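Side-chain contacts in ferrous IRON transport protein B homolog (Methanocaldococcus jannaschii, PDB 2WJI), which probably transports ferrous iron across the cell membrane in a GTP-driven system, the chain here being its N-terminal, nucleotide-binding G domain: residues T18-L23 and V54-G59; E42-F45 and E50-K53. All blocks are in the same frame, centred on the assembly; numbering follows the deposited sequence.

Interaction 1 (T18-L23 and V54-G59); sequences TIFNAL and VVDLPG. With GNP (phosphoaminophosphonic acid-guanylate ester), chain C.
F20 reaches from helix 16-24 across to strand 50-56 and packs its ring against V54 and D56. With CG anti to the backbone N (chi1 -178°), the torsion sets the phenyl group against the strand, where F20 CD1 meets the methyl CG1 of V54 at 3.7 Å. The two side chains run past one another in opposite directions, and the valine methyl meets the ring at CD1 and CE1. The same ring lies close to the backbone of V54: its CE1 is 3.6 Å from the carbonyl O, which sits at the ring edge, near the ring plane. D56 approaches differently. Its carboxylate plane is turned only 20° from that of the ring, and OD2 stands 3.9 Å from F20 CB, while D56 CB comes within 4.0 Å of F20 CD1. All three residues are buried, and L8 of the adjacent strand 3-9 also touches both F20 and V54. The D56 side chain also touches K16 and S17 and lies about 5 Å from the bound magnesium ion. At the start of the helical segment, T18 donates two hydrogen bonds to one alpha-phosphate oxygen of GNP, from N (3.0 Å) and OG1 (2.8 Å) to O1A. D56-G59 reads DLPG, the DxxG motif of GTPases, and the contact packs the helix following the P-loop against the strand leading into that motif, as in the G-domain fold.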
loop_
_atom_site.group_PDB
_atom_site.type_symbol
_atom_site.label_atom_id
_atom_site.label_comp_id
_atom_site.label_asym_id
_atom_site.label_seq_id
_atom_site.Cartn_x
_atom_site.Cartn_y
_atom_site.Cartn_z
ATOM N N THR A 18 9.058 -4.622 -1.638
ATOM C CA THR A 18 8.718 -5.901 -2.266
ATOM C C THR A 18 7.529 -5.726 -3.214
ATOM O O THR A 18 7.535 -6.211 -4.350
ATOM C CB THR A 18 8.385 -6.974 -1.207
ATOM O OG1 THR A 18 9.517 -7.177 -0.354
ATOM C CG2 THR A 18 8.019 -8.307 -1.868
ATOM N N ILE A 19 6.512 -5.013 -2.745
ATOM C CA ILE A 19 5.340 -4.742 -3.564
ATOM C C ILE A 19 5.651 -3.753 -4.690
ATOM O O ILE A 19 5.201 -3.940 -5.815
ATOM C CB ILE A 19 4.151 -4.281 -2.700
ATOM C CG1 ILE A 19 3.596 -5.486 -1.935
ATOM C CG2 ILE A 19 3.076 -3.616 -3.559
ATOM C CD1 ILE A 19 2.743 -5.135 -0.731
ATOM N N PHE A 20 6.441 -2.722 -4.395
ATOM C CA PHE A 20 6.858 -1.771 -5.422
ATOM C C PHE A 20 7.578 -2.475 -6.581
ATOM O O PHE A 20 7.209 -2.282 -7.742
ATOM C CB PHE A 20 7.737 -0.666 -4.823
ATOM C CG PHE A 20 8.161 0.381 -5.810
ATOM C CD1 PHE A 20 7.342 1.469 -6.087
ATOM C CD2 PHE A 20 9.386 0.293 -6.451
ATOM C CE1 PHE A 20 7.738 2.441 -6.990
ATOM C CE2 PHE A 20 9.783 1.258 -7.362
ATOM C CZ PHE A 20 8.958 2.337 -7.627
ATOM N N ASN A 21 8.588 -3.293 -6.277
ATOM C CA ASN A 21 9.258 -4.082 -7.321
ATOM C C ASN A 21 8.295 -4.979 -8.085
ATOM O O ASN A 21 8.336 -5.049 -9.311
ATOM C CB ASN A 21 10.372 -4.966 -6.740
ATOM C CG ASN A 21 10.717 -6.150 -7.660
ATOM O OD1 ASN A 21 10.303 -7.287 -7.414
ATOM N ND2 ASN A 21 11.461 -5.879 -8.728
ATOM N N ALA A 22 7.433 -5.677 -7.356
ATOM C CA ALA A 22 6.472 -6.583 -7.965
ATOM C C ALA A 22 5.526 -5.885 -8.946
ATOM O O ALA A 22 5.202 -6.432 -10.002
ATOM C CB ALA A 22 5.677 -7.320 -6.888
ATOM N N LEU A 23 5.085 -4.683 -8.592
ATOM C CA LEU A 23 4.146 -3.935 -9.435
ATOM C C LEU A 23 4.823 -3.327 -10.653
ATOM O O LEU A 23 4.286 -3.366 -11.754
ATOM C CB LEU A 23 3.483 -2.806 -8.636
ATOM C CG LEU A 23 2.400 -3.156 -7.613
ATOM C CD1 LEU A 23 2.148 -1.967 -6.694
ATOM C CD2 LEU A 23 1.121 -3.612 -8.302
ATOM N N VAL A 54 3.601 5.017 -9.690
ATOM C CA VAL A 54 3.688 4.588 -8.301
ATOM C C VAL A 54 4.837 5.282 -7.580
ATOM O O VAL A 54 5.958 5.358 -8.095
ATOM C CB VAL A 54 3.872 3.066 -8.196
ATOM C CG1 VAL A 54 3.842 2.615 -6.736
ATOM C CG2 VAL A 54 2.804 2.332 -9.010
ATOM N N VAL A 55 4.548 5.792 -6.387
ATOM C CA VAL A 55 5.579 6.339 -5.517
ATOM C C VAL A 55 5.568 5.605 -4.180
ATOM O O VAL A 55 4.505 5.388 -3.587
ATOM C CB VAL A 55 5.401 7.857 -5.291
ATOM C CG1 VAL A 55 4.076 8.138 -4.617
ATOM C CG2 VAL A 55 6.545 8.408 -4.460
ATOM N N ASP A 56 6.757 5.219 -3.722
ATOM C CA ASP A 56 6.927 4.465 -2.491
ATOM C C ASP A 56 7.345 5.461 -1.416
ATOM O O ASP A 56 8.456 5.990 -1.457
ATOM C CB ASP A 56 8.011 3.407 -2.694
ATOM C CG ASP A 56 8.029 2.348 -1.591
ATOM O OD1 ASP A 56 7.233 2.450 -0.636
ATOM O OD2 ASP A 56 8.847 1.401 -1.687
ATOM N N LEU A 57 6.442 5.734 -0.479
ATOM C CA LEU A 57 6.699 6.706 0.582
ATOM C C LEU A 57 7.449 6.062 1.737
ATOM O O LEU A 57 7.315 4.847 1.983
ATOM C CB LEU A 57 5.390 7.340 1.078
ATOM C CG LEU A 57 4.591 8.166 0.060
ATOM C CD1 LEU A 57 3.207 8.523 0.604
ATOM C CD2 LEU A 57 5.347 9.429 -0.347
ATOM N N PRO A 58 8.247 6.873 2.450
ATOM C CA PRO A 58 9.038 6.399 3.584
ATOM C C PRO A 58 8.153 5.731 4.626
ATOM O O PRO A 58 7.042 6.207 4.889
ATOM C CB PRO A 58 9.641 7.691 4.160
ATOM C CG PRO A 58 9.623 8.670 3.027
ATOM C CD PRO A 58 8.418 8.321 2.209
ATOM N N GLY A 59 8.642 4.637 5.200
ATOM C CA GLY A 59 7.914 3.910 6.225
ATOM C C GLY A 59 7.617 4.781 7.429
ATOM O O GLY A 59 8.508 5.455 7.965
HETATM P PG GNP C . 11.094 -0.257 4.908
HETATM O O1G GNP C . 11.237 0.494 3.624
HETATM O O2G GNP C . 10.098 0.368 5.868
HETATM O O3G GNP C . 12.514 -0.282 5.419
HETATM N N3B GNP C . 10.645 -1.773 4.632
HETATM P PB GNP C . 9.618 -2.306 3.525
HETATM O O1B GNP C . 8.242 -1.938 3.913
HETATM O O2B GNP C . 10.059 -1.819 2.218
HETATM O O3A GNP C . 9.685 -3.842 3.502
HETATM P PA GNP C . 10.403 -4.739 2.464
HETATM O O1A GNP C . 9.535 -4.887 1.267
HETATM O O2A GNP C . 11.795 -4.299 2.219
HETATM O "O5'" GNP C . 10.466 -6.149 3.143
HETATM C "C5'" GNP C . 10.595 -6.245 4.555
HETATM C "C4'" GNP C . 10.762 -7.699 4.956
HETATM O "O4'" GNP C . 9.486 -8.393 4.910
HETATM C "C3'" GNP C . 11.713 -8.498 4.071
HETATM O "O3'" GNP C . 12.385 -9.471 4.862
HETATM C "C2'" GNP C . 10.763 -9.183 3.111
HETATM O "O2'" GNP C . 11.294 -10.392 2.614
HETATM C "C1'" GNP C . 9.601 -9.492 4.042
HETATM N N9 GNP C . 8.366 -9.684 3.299
HETATM C C8 GNP C . 7.858 -8.863 2.320
HETATM N N7 GNP C . 6.736 -9.306 1.821
HETATM C C5 GNP C . 6.495 -10.500 2.501
HETATM C C6 GNP C . 5.430 -11.427 2.389
HETATM O O6 GNP C . 4.448 -11.382 1.630
HETATM N N1 GNP C . 5.574 -12.507 3.265
HETATM C C2 GNP C . 6.622 -12.669 4.145
HETATM N N2 GNP C . 6.592 -13.775 4.912
HETATM N N3 GNP C . 7.623 -11.803 4.261
HETATM C C4 GNP C . 7.497 -10.749 3.412
#

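Interaction 2 (E42-F45 and E50-K53); sequences EGEF and EKFK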
loop_
_atom_site.group_PDB
_atom_site.type_symbol
_atom_site.label_atom_id
_atom_site.label_comp_id
_atom_site.label_asym_id
_atom_site.label_seq_id
_atom_site.Cartn_x
_atom_site.Cartn_y
_atom_site.Cartn_z
ATOM N N GLU A 42 10.205 5.683 -7.483
ATOM C CA GLU A 42 9.176 6.013 -8.465
ATOM C C GLU A 42 9.217 5.064 -9.651
ATOM O O GLU A 42 10.291 4.677 -10.112
ATOM C CB GLU A 42 9.316 7.458 -8.942
ATOM C CG GLU A 42 8.633 8.463 -8.036
ATOM C CD GLU A 42 8.867 9.898 -8.467
ATOM O OE1 GLU A 42 9.997 10.399 -8.272
ATOM O OE2 GLU A 42 7.918 10.529 -8.983
ATOM N N GLY A 43 8.039 4.699 -10.146
ATOM C CA GLY A 43 7.928 3.788 -11.270
ATOM C C GLY A 43 6.504 3.770 -11.779
ATOM O O GLY A 43 5.712 4.642 -11.431
ATOM N N GLU A 44 6.171 2.777 -12.595
ATOM C CA GLU A 44 4.817 2.664 -13.116
ATOM C C GLU A 44 4.519 1.251 -13.610
ATOM O O GLU A 44 5.434 0.471 -13.883
ATOM C CB GLU A 44 4.591 3.679 -14.247
ATOM C CG GLU A 44 5.500 3.478 -15.453
ATOM C CD GLU A 44 5.268 4.492 -16.572
ATOM O OE1 GLU A 44 5.228 4.076 -17.746
ATOM O OE2 GLU A 44 5.129 5.699 -16.284
ATOM N N PHE A 45 3.230 0.926 -13.696
ATOM C CA PHE A 45 2.770 -0.252 -14.419
ATOM C C PHE A 45 1.543 0.108 -15.241
ATOM O O PHE A 45 0.911 1.139 -15.019
ATOM C CB PHE A 45 2.440 -1.407 -13.473
ATOM C CG PHE A 45 1.298 -1.126 -12.537
ATOM C CD1 PHE A 45 0.006 -1.488 -12.876
ATOM C CD2 PHE A 45 1.520 -0.517 -11.308
ATOM C CE1 PHE A 45 -1.046 -1.239 -12.014
ATOM C CE2 PHE A 45 0.474 -0.272 -10.443
ATOM C CZ PHE A 45 -0.815 -0.632 -10.803
ATOM N N GLU A 50 -4.571 1.408 -19.046
ATOM C CA GLU A 50 -4.292 2.640 -18.303
ATOM C C GLU A 50 -2.953 2.586 -17.596
ATOM O O GLU A 50 -2.442 1.507 -17.298
ATOM C CB GLU A 50 -5.422 2.966 -17.319
ATOM C CG GLU A 50 -6.744 3.335 -17.996
ATOM C CD GLU A 50 -7.904 3.447 -17.014
ATOM O OE1 GLU A 50 -7.914 2.703 -16.017
ATOM O OE2 GLU A 50 -8.816 4.275 -17.243
ATOM N N LYS A 51 -2.385 3.756 -17.320
ATOM C CA LYS A 51 -1.068 3.815 -16.721
ATOM C C LYS A 51 -1.156 4.264 -15.265
ATOM O O LYS A 51 -1.905 5.176 -14.934
ATOM C CB LYS A 51 -0.147 4.734 -17.524
ATOM C CG LYS A 51 1.234 4.890 -16.912
ATOM C CD LYS A 51 1.991 6.062 -17.517
ATOM C CE LYS A 51 2.597 5.698 -18.867
ATOM N NZ LYS A 51 3.694 6.638 -19.252
ATOM N N PHE A 52 -0.399 3.594 -14.401
ATOM C CA PHE A 52 -0.414 3.871 -12.973
ATOM C C PHE A 52 0.995 4.197 -12.495
ATOM O O PHE A 52 1.868 3.329 -12.464
ATOM C CB PHE A 52 -1.009 2.677 -12.211
ATOM C CG PHE A 52 -2.426 2.356 -12.612
ATOM C CD1 PHE A 52 -3.494 2.779 -11.834
ATOM C CD2 PHE A 52 -2.691 1.675 -13.795
ATOM C CE1 PHE A 52 -4.805 2.496 -12.211
ATOM C CE2 PHE A 52 -4.002 1.393 -14.182
ATOM C CZ PHE A 52 -5.057 1.805 -13.387
ATOM N N LYS A 53 1.218 5.465 -12.160
ATOM C CA LYS A 53 2.500 5.921 -11.652
ATOM C C LYS A 53 2.549 5.688 -10.143
ATOM O O LYS A 53 1.653 6.103 -9.407
ATOM C CB LYS A 53 2.717 7.404 -11.986
ATOM C CG LYS A 53 2.688 7.703 -13.486
ATOM C CD LYS A 53 2.545 9.200 -13.760
ATOM C CE LYS A 53 2.392 9.483 -15.253
ATOM N NZ LYS A 53 2.275 10.941 -15.532
#
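F45 and F52 pair across the beta hairpin formed by strands 42-47 and 50-56, and their side chains make its tightly packed face. The F45 ring lies with one face against F52 CB, which sits 3.8 Å from the ring centroid in a CH-pi contact. The two ring planes are almost parallel, at 8° to each other, but slid so far apart that they barely overlap. A chi1 of 64° sets F45 CG between its backbone N and carbonyl carbon, the rotation that lays the ring over F52 CB. Helix 152-162 packs on this side, with I159 touching both phenylalanines. On the other face, E44 and K53 form a non-hydrogen-bonded pair with exposed side chains. Here E44 leans across to K51, whose chain bends at chi3 (-80°) and brings NZ 3.3 Å from E44 OE1 in a salt bridge; its bond to OE2 is weak. An alanine in place of K51 would probably leave the E44 carboxylate without its ionic mate and freer to turn. Two backbone hydrogen bonds join the phenylalanine pair, F45 N to F52 O at 3.0 Å and F52 N to F45 O at 2.9 Å.

How the interactions relate
The centres of the two contacts lie about 11 Å apart, and strand 50-56 serves both: residues 50-53 pair with strand 42-47 in interaction 2, and 54-59 continue into interaction 1 against helix 16-24. Along the chain the hairpin contact is nested inside the loop that interaction 1 closes, between helix 16-24 and the DLPG segment. They also touch directly. V54 N lies 2.8 Å from G43 O, a probable hydrogen bond that extends the hairpin ladder, and F20 CZ packs 3.4 Å from E42 C. The outer antiparallel strand of the six-stranded sheet is thus joined through the shared strand to the nucleotide-binding side of the G domain.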